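Local coordinates for protein ORF98 PTP-2 (Cydia pomonella granulosis virus, PDB 6I28) that probably removes phosphate from phosphotyrosine and phosphoserine or phosphothreonine of proteins, as a dual-specificity phosphatase of a granulovirus, at residues Tyr117-Thr122 / Gln132-Lys137. Numbering follows the deposited sequence.
Sequences YYIMRT and QYVYGK
I119 carries CG1 anti to its carbonyl carbon (chi1 -69°) and then runs on extended (chi2 179°), which sends CD1 across to V134. There it meets CG2, the branch of V134 that lies beside the backbone N. The two methyls, I119 CD1 and V134 CG2, are 3.7 Å apart. This is helix-helix packing in the dual-specificity phosphatase fold. It joins helix 110-123 to helix 127-137, which follows it after a short connection. The nearest CA atoms of the two segments are those of I119 and V134, 8.7 Å apart, a normal distance for packed helices. Within 117-122, I119 alone touches 132-137, and the contact is apolar. Nearer the start of helix 127-137, I119 and M120 also pack on A130.

The same methyl also reaches Y133. I119 CD1 approaches Y133 CD2 obliquely at 4.2 Å. I119 and V134 are buried. Y133 is exposed and has a glycerol molecule about 3 Å from its side chain. K137 NZ makes a weak hydrogen bond to Y133 OH and a further one to O of I14, whose side chain also packs on I119 and V134.

Other side chains of 117-122 face elsewhere. R121 NH1 donates to Y117 OH at 3.0 Å, with the hydroxyl nearly in the guanidinium plane. The same NH1 forms a salt bridge with E83 of helix 82-95, and Y117 OH is bonded to the C-terminal carboxylate of E168. T122 turns back onto its own helix. Its CG2 sits 3.4 Å above the plane of the Y118 ring, toward the rim. Y118 O accepts from T122 N and, at 2.8 Å, from T122 OG1, and these two donors reach it from opposite faces of the carbonyl plane.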
ATOM      1  N   TYR A 117      -2.396  -6.208  -0.616  1.00 17.90           N
ATOM      2  CA  TYR A 117      -2.636  -6.726  -1.954  1.00 19.83           C
ATOM      3  C   TYR A 117      -1.322  -6.990  -2.682  1.00 19.62           C
ATOM      4  O   TYR A 117      -1.162  -8.028  -3.351  1.00 17.94           O
ATOM      5  CB  TYR A 117      -3.452  -5.726  -2.768  1.00 21.65           C
ATOM      6  CG  TYR A 117      -3.696  -6.206  -4.201  1.00 19.47           C
ATOM      7  CD1 TYR A 117      -4.330  -7.365  -4.469  1.00 18.96           C
ATOM      8  CD2 TYR A 117      -3.259  -5.463  -5.272  1.00 18.03           C
ATOM      9  CE1 TYR A 117      -4.567  -7.812  -5.786  1.00 17.73           C
ATOM     10  CE2 TYR A 117      -3.455  -5.854  -6.590  1.00 17.75           C
ATOM     11  CZ  TYR A 117      -4.101  -7.033  -6.860  1.00 17.85           C
ATOM     12  OH  TYR A 117      -4.323  -7.468  -8.157  1.00 16.44           O
ATOM     13  N   TYR A 118      -0.362  -6.063  -2.571  1.00 15.80           N
ATOM     14  CA  TYR A 118       0.948  -6.337  -3.100  1.00 18.98           C
ATOM     15  C   TYR A 118       1.540  -7.619  -2.580  1.00 17.90           C
ATOM     16  O   TYR A 118       2.084  -8.397  -3.364  1.00 18.13           O
ATOM     17  CB  TYR A 118       1.897  -5.161  -2.861  1.00 20.34           C
ATOM     18  CG  TYR A 118       3.223  -5.362  -3.503  1.00 21.41           C
ATOM     19  CD1 TYR A 118       3.370  -5.074  -4.853  1.00 19.46           C
ATOM     20  CD2 TYR A 118       4.325  -5.903  -2.826  1.00 23.92           C
ATOM     21  CE1 TYR A 118       4.534  -5.270  -5.496  1.00 22.82           C
ATOM     22  CE2 TYR A 118       5.557  -6.065  -3.506  1.00 24.20           C
ATOM     23  CZ  TYR A 118       5.626  -5.771  -4.853  1.00 23.78           C
ATOM     24  OH  TYR A 118       6.774  -5.931  -5.602  1.00 26.35           O
ATOM     25  N   ILE A 119       1.360  -7.931  -1.278  1.00 18.13           N
ATOM     26  CA  ILE A 119       1.909  -9.169  -0.734  1.00 21.21           C
ATOM     27  C   ILE A 119       1.106 -10.393  -1.175  1.00 20.53           C
ATOM     28  O   ILE A 119       1.687 -11.432  -1.493  1.00 18.40           O
ATOM     29  CB  ILE A 119       1.979  -8.997   0.807  1.00 22.29           C
ATOM     30  CG1 ILE A 119       3.073  -7.954   1.166  1.00 22.60           C
ATOM     31  CG2 ILE A 119       2.213 -10.334   1.533  1.00 24.93           C
ATOM     32  CD1 ILE A 119       3.208  -7.690   2.630  1.00 26.13           C
ATOM     33  N   MET A 120      -0.237 -10.279  -1.219  1.00 19.98           N
ATOM     34  CA  MET A 120      -1.074 -11.336  -1.751  1.00 21.01           C
ATOM     35  C   MET A 120      -0.673 -11.713  -3.160  1.00 19.92           C
ATOM     36  O   MET A 120      -0.489 -12.889  -3.466  1.00 22.55           O
ATOM     37  CB  MET A 120      -2.548 -10.912  -1.760  1.00 22.59           C
ATOM     38  CG  MET A 120      -3.166 -10.662  -0.436  1.00 23.95           C
ATOM     39  SD  MET A 120      -4.808  -9.953  -0.586  1.00 27.73           S
ATOM     40  CE  MET A 120      -5.588 -11.109  -1.694  1.00 40.57           C
ATOM     41  N   ARG A 121      -0.389 -10.727  -3.994  1.00 19.00           N
ATOM     42  CA  ARG A 121      -0.211 -11.034  -5.391  1.00 18.72           C
ATOM     43  C   ARG A 121       1.223 -11.441  -5.740  1.00 21.23           C
ATOM     44  O   ARG A 121       1.433 -12.324  -6.583  1.00 21.41           O
ATOM     45  CB  ARG A 121      -0.614  -9.810  -6.231  1.00 17.88           C
ATOM     46  CG  ARG A 121      -0.412 -10.012  -7.717  1.00 19.89           C
ATOM     47  CD  ARG A 121      -1.213  -8.989  -8.498  1.00 22.11           C
ATOM     48  NE  ARG A 121      -0.761  -8.806  -9.874  1.00 22.34           N
ATOM     49  CZ  ARG A 121      -1.359  -7.994 -10.758  1.00 23.44           C
ATOM     50  NH1 ARG A 121      -2.440  -7.320 -10.430  1.00 21.40           N
ATOM     51  NH2 ARG A 121      -0.871  -7.861 -11.978  1.00 25.60           N
ATOM     52  N   THR A 122       2.217 -10.850  -5.094  1.00 21.91           N
ATOM     53  CA  THR A 122       3.587 -11.272  -5.333  1.00 23.41           C
ATOM     54  C   THR A 122       3.881 -12.633  -4.694  1.00 23.90           C
ATOM     55  O   THR A 122       4.731 -13.389  -5.188  1.00 26.94           O
ATOM     56  CB  THR A 122       4.597 -10.220  -4.820  1.00 23.38           C
ATOM     57  OG1 THR A 122       4.457  -9.949  -3.411  1.00 22.30           O
ATOM     58  CG2 THR A 122       4.508  -8.885  -5.652  1.00 24.98           C
ATOM     59  N   GLN A 132      -2.497 -11.245   8.192  1.00 32.61           N
ATOM     60  CA  GLN A 132      -1.765 -11.563   9.411  1.00 37.91           C
ATOM     61  C   GLN A 132      -0.286 -11.202   9.314  1.00 37.75           C
ATOM     62  O   GLN A 132       0.281 -10.690  10.286  1.00 38.81           O
ATOM     63  CB  GLN A 132      -1.948 -13.042   9.783  1.00 42.87           C
ATOM     64  CG  GLN A 132      -3.420 -13.448  10.020  1.00 48.11           C
ATOM     65  CD  GLN A 132      -4.001 -12.943  11.368  1.00 51.64           C
ATOM     66  OE1 GLN A 132      -5.216 -12.790  11.517  1.00 53.42           O
ATOM     67  NE2 GLN A 132      -3.128 -12.662  12.323  1.00 52.84           N
ATOM     68  N   TYR A 133       0.361 -11.442   8.170  1.00 37.48           N
ATOM     69  CA  TYR A 133       1.766 -11.054   8.050  1.00 37.74           C
ATOM     70  C   TYR A 133       1.928  -9.552   8.292  1.00 33.61           C
ATOM     71  O   TYR A 133       2.759  -9.116   9.105  1.00 34.63           O
ATOM     72  CB  TYR A 133       2.349 -11.452   6.680  1.00 42.19           C
ATOM     73  CG  TYR A 133       3.831 -11.102   6.588  1.00 46.43           C
ATOM     74  CD1 TYR A 133       4.816 -11.991   7.027  1.00 48.70           C
ATOM     75  CD2 TYR A 133       4.244  -9.851   6.108  1.00 49.67           C
ATOM     76  CE1 TYR A 133       6.168 -11.662   6.980  1.00 51.51           C
ATOM     77  CE2 TYR A 133       5.599  -9.503   6.057  1.00 52.19           C
ATOM     78  CZ  TYR A 133       6.555 -10.414   6.490  1.00 54.12           C
ATOM     79  OH  TYR A 133       7.903 -10.059   6.441  1.00 57.09           O
ATOM     80  N   VAL A 134       1.143  -8.737   7.584  1.00 29.55           N
ATOM     81  CA  VAL A 134       1.251  -7.294   7.763  1.00 28.61           C
ATOM     82  C   VAL A 134       0.895  -6.879   9.184  1.00 30.62           C
ATOM     83  O   VAL A 134       1.537  -6.000   9.758  1.00 31.01           O
ATOM     84  CB  VAL A 134       0.396  -6.528   6.729  1.00 26.48           C
ATOM     85  CG1 VAL A 134       0.341  -5.100   7.161  1.00 24.95           C
ATOM     86  CG2 VAL A 134       0.923  -6.798   5.349  1.00 25.68           C
ATOM     87  N   TYR A 135      -0.137  -7.507   9.779  1.00 33.68           N
ATOM     88  CA  TYR A 135      -0.634  -7.097  11.081  1.00 37.50           C
ATOM     89  C   TYR A 135       0.377  -7.414  12.170  1.00 38.55           C
ATOM     90  O   TYR A 135       0.465  -6.696  13.168  1.00 39.84           O
ATOM     91  CB  TYR A 135      -1.946  -7.817  11.409  1.00 38.91           C
ATOM     92  CG  TYR A 135      -2.646  -7.304  12.661  1.00 41.74           C
ATOM     93  CD1 TYR A 135      -2.345  -7.831  13.920  1.00 44.06           C
ATOM     94  CD2 TYR A 135      -3.623  -6.324  12.583  1.00 43.37           C
ATOM     95  CE1 TYR A 135      -2.996  -7.367  15.062  1.00 46.54           C
ATOM     96  CE2 TYR A 135      -4.281  -5.859  13.720  1.00 45.76           C
ATOM     97  CZ  TYR A 135      -3.957  -6.377  14.948  1.00 46.87           C
ATOM     98  OH  TYR A 135      -4.597  -5.916  16.066  1.00 48.79           O
ATOM     99  N   GLY A 136       1.178  -8.452  11.959  1.00 39.35           N
ATOM    100  CA  GLY A 136       2.280  -8.728  12.852  1.00 39.78           C
ATOM    101  C   GLY A 136       3.327  -7.640  12.928  1.00 40.59           C
ATOM    102  O   GLY A 136       4.052  -7.575  13.925  1.00 42.54           O
ATOM    103  N   LYS A 137       3.455  -6.793  11.893  1.00 40.99           N
ATOM    104  CA  LYS A 137       4.407  -5.686  11.948  1.00 41.73           C
ATOM    105  C   LYS A 137       3.756  -4.346  12.286  1.00 40.47           C
ATOM    106  O   LYS A 137       4.403  -3.491  12.901  1.00 40.67           O
ATOM    107  CB  LYS A 137       5.167  -5.541  10.617  1.00 46.13           C
ATOM    108  CG  LYS A 137       5.701  -6.858  10.020  1.00 48.78           C
ATOM    109  CD  LYS A 137       7.209  -7.116  10.351  1.00 54.65           C
ATOM    110  CE  LYS A 137       7.793  -8.288   9.523  1.00 57.19           C
ATOM    111  NZ  LYS A 137       8.989  -7.858   8.720  1.00 57.35           N
TER